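Local coordinates for putative cytoplasmic protein (Salmonella enterica subsp. enterica serovar Typhimurium, PDB 4IQN), which is of unknown function and belongs to a family defined by a domain, DUF5066, whose role has not been established, at residues 39-44 and 87-92. Numbering follows the deposited sequence.
Sequences KYRDPQ and IHSYSP
Ser89 meets 39-44 where the two loops come nearest, its CA 5.7 Å from the CA of Arg41. The loops follow strands 36-38 and 86-87, parallel neighbours in a three-stranded mixed sheet. The CB bond of Ser89 points at the other loop, and CB lies 3.8 Å from Tyr40 O, a van der Waals approach to a carbonyl. With OG anti to the backbone N, the hydroxyl sits 3.9 Å from Arg41 CA. It also lies near the plane of the guanidinium, off its edge, without bonding to it. That hydroxyl is committed to backbone groups: it donates to Tyr90 O over 2.8 Å, tilted 29° from the carbonyl plane, and is also hydrogen-bonded to Leu125 N of strand 124-128. Tyr90 contributes its carbonyl, whose O lies 3.9 Å from Arg41 CD, while its OH is hydrogen-bonded to Arg127 NH2. A water donates to Arg41 O over 2.8 Å and only weakly to Tyr90 O, a loose bridge. Pro92, at the N-cap of helix 93-99, closes the contact with its ring: CG is 3.9 Å from Arg41 NH1, and its CD packs against Arg41 CD. Bends at chi2 (92°) and chi3 (34°) fold the arginine chain into this position. Arg41, a buried residue, makes a salt bridge from NH2 to Glu210 OE2, which probably balances its charge, and a hydrogen bond from NE to Pro123 O. Arg41 thus meets 87-92 by van der Waals contact, and Ser89, Arg41 and Pro92 bring both loops against Leu125.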
loop_
_atom_site.group_PDB
_atom_site.type_symbol
_atom_site.label_atom_id
_atom_site.label_comp_id
_atom_site.label_asym_id
_atom_site.label_seq_id
_atom_site.Cartn_x
_atom_site.Cartn_y
_atom_site.Cartn_z
ATOM N N LYS C 39 -1.740 -10.442 -8.655
ATOM C CA LYS C 39 -0.332 -10.041 -8.949
ATOM C C LYS C 39 -0.282 -8.769 -9.768
ATOM O O LYS C 39 0.688 -7.978 -9.650
ATOM C CB LYS C 39 0.455 -11.136 -9.670
ATOM C CG LYS C 39 1.962 -10.826 -9.801
ATOM C CD LYS C 39 2.831 -12.018 -10.063
ATOM C CE LYS C 39 4.305 -11.584 -10.194
ATOM N NZ LYS C 39 5.208 -12.753 -10.306
ATOM N N TYR C 40 -1.299 -8.554 -10.597
ATOM C CA TYR C 40 -1.275 -7.474 -11.557
ATOM C C TYR C 40 -2.405 -6.493 -11.341
ATOM O O TYR C 40 -3.440 -6.811 -10.741
ATOM C CB TYR C 40 -1.299 -8.012 -13.000
ATOM C CG TYR C 40 -0.092 -8.814 -13.306
ATOM C CD1 TYR C 40 1.124 -8.199 -13.534
ATOM C CD2 TYR C 40 -0.133 -10.228 -13.291
ATOM C CE1 TYR C 40 2.260 -8.960 -13.775
ATOM C CE2 TYR C 40 0.994 -10.988 -13.553
ATOM C CZ TYR C 40 2.185 -10.346 -13.790
ATOM O OH TYR C 40 3.305 -11.094 -14.037
ATOM N N ARG C 41 -2.179 -5.286 -11.843
ATOM C CA ARG C 41 -3.146 -4.214 -11.821
ATOM C C ARG C 41 -4.425 -4.523 -12.625
ATOM O O ARG C 41 -5.551 -4.138 -12.215
ATOM C CB ARG C 41 -2.429 -2.964 -12.383
ATOM C CG ARG C 41 -3.158 -1.630 -12.367
ATOM C CD ARG C 41 -2.955 -0.741 -11.157
ATOM N NE ARG C 41 -1.627 -0.827 -10.595
ATOM C CZ ARG C 41 -0.615 0.036 -10.789
ATOM N NH1 ARG C 41 -0.753 1.124 -11.506
ATOM N NH2 ARG C 41 0.550 -0.228 -10.233
ATOM N N ASP C 42 -4.276 -5.172 -13.765
ATOM C CA ASP C 42 -5.395 -5.327 -14.702
ATOM C C ASP C 42 -6.481 -6.222 -14.090
ATOM O O ASP C 42 -6.208 -7.386 -13.796
ATOM C CB ASP C 42 -4.904 -5.951 -15.978
ATOM C CG ASP C 42 -5.978 -6.112 -17.019
ATOM O OD1 ASP C 42 -7.210 -6.009 -16.775
ATOM O OD2 ASP C 42 -5.573 -6.353 -18.136
ATOM N N PRO C 43 -7.713 -5.684 -13.937
ATOM C CA PRO C 43 -8.729 -6.504 -13.300
ATOM C C PRO C 43 -8.979 -7.832 -13.990
ATOM O O PRO C 43 -9.484 -8.755 -13.369
ATOM C CB PRO C 43 -10.008 -5.668 -13.404
ATOM C CG PRO C 43 -9.561 -4.269 -13.561
ATOM C CD PRO C 43 -8.209 -4.327 -14.250
ATOM N N GLN C 44 -8.688 -7.916 -15.273
ATOM C CA GLN C 44 -8.987 -9.141 -16.029
ATOM C C GLN C 44 -7.876 -10.172 -15.977
ATOM O O GLN C 44 -8.051 -11.282 -16.453
ATOM C CB GLN C 44 -9.343 -8.795 -17.467
ATOM C CG GLN C 44 -10.721 -8.131 -17.577
ATOM C CD GLN C 44 -11.153 -7.929 -19.009
ATOM O OE1 GLN C 44 -10.329 -7.734 -19.890
ATOM N NE2 GLN C 44 -12.455 -7.972 -19.245
ATOM N N ILE C 87 -7.525 -10.856 -2.855
ATOM C CA ILE C 87 -7.488 -9.399 -2.735
ATOM C C ILE C 87 -7.289 -8.835 -4.129
ATOM O O ILE C 87 -6.226 -9.004 -4.758
ATOM C CB ILE C 87 -6.347 -8.935 -1.812
ATOM C CG1 ILE C 87 -6.416 -9.678 -0.477
ATOM C CG2 ILE C 87 -6.417 -7.423 -1.593
ATOM C CD1 ILE C 87 -5.302 -9.363 0.475
ATOM N N HIS C 88 -8.312 -8.155 -4.619
ATOM C CA HIS C 88 -8.224 -7.519 -5.890
ATOM C C HIS C 88 -7.375 -6.252 -5.792
ATOM O O HIS C 88 -7.233 -5.664 -4.703
ATOM C CB HIS C 88 -9.605 -7.206 -6.416
ATOM C CG HIS C 88 -10.391 -8.434 -6.780
ATOM N ND1 HIS C 88 -10.766 -8.725 -8.071
ATOM C CD2 HIS C 88 -10.787 -9.487 -6.023
ATOM C CE1 HIS C 88 -11.423 -9.885 -8.088
ATOM N NE2 HIS C 88 -11.443 -10.368 -6.857
ATOM N N SER C 89 -6.835 -5.831 -6.928
ATOM C CA SER C 89 -5.946 -4.672 -6.909
ATOM C C SER C 89 -6.743 -3.410 -6.707
ATOM O O SER C 89 -7.900 -3.310 -7.127
ATOM C CB SER C 89 -5.156 -4.562 -8.199
ATOM O OG SER C 89 -4.279 -3.433 -8.168
ATOM N N TYR C 90 -6.086 -2.419 -6.102
ATOM C CA TYR C 90 -6.586 -1.058 -6.058
ATOM C C TYR C 90 -6.083 -0.354 -7.322
ATOM O O TYR C 90 -5.072 -0.744 -7.894
ATOM C CB TYR C 90 -6.007 -0.376 -4.829
ATOM C CG TYR C 90 -6.683 0.870 -4.379
ATOM C CD1 TYR C 90 -7.756 0.824 -3.445
ATOM C CD2 TYR C 90 -6.275 2.098 -4.859
ATOM C CE1 TYR C 90 -8.358 1.983 -3.019
ATOM C CE2 TYR C 90 -6.899 3.283 -4.450
ATOM C CZ TYR C 90 -7.916 3.222 -3.523
ATOM O OH TYR C 90 -8.495 4.370 -3.075
ATOM N N SER C 91 -6.806 0.658 -7.779
ATOM C CA SER C 91 -6.351 1.417 -8.937
ATOM C C SER C 91 -6.042 2.863 -8.577
ATOM O O SER C 91 -6.720 3.468 -7.755
ATOM C CB SER C 91 -7.359 1.309 -10.075
ATOM O OG SER C 91 -8.266 2.383 -10.053
ATOM N N PRO C 92 -5.008 3.439 -9.197
ATOM C CA PRO C 92 -4.654 4.804 -8.797
ATOM C C PRO C 92 -5.433 5.889 -9.565
ATOM O O PRO C 92 -5.090 7.075 -9.445
ATOM C CB PRO C 92 -3.168 4.879 -9.154
ATOM C CG PRO C 92 -3.066 3.962 -10.282
ATOM C CD PRO C 92 -3.933 2.804 -9.966
HETATM O O HOH W 1 -6.618 -1.993 -10.737
#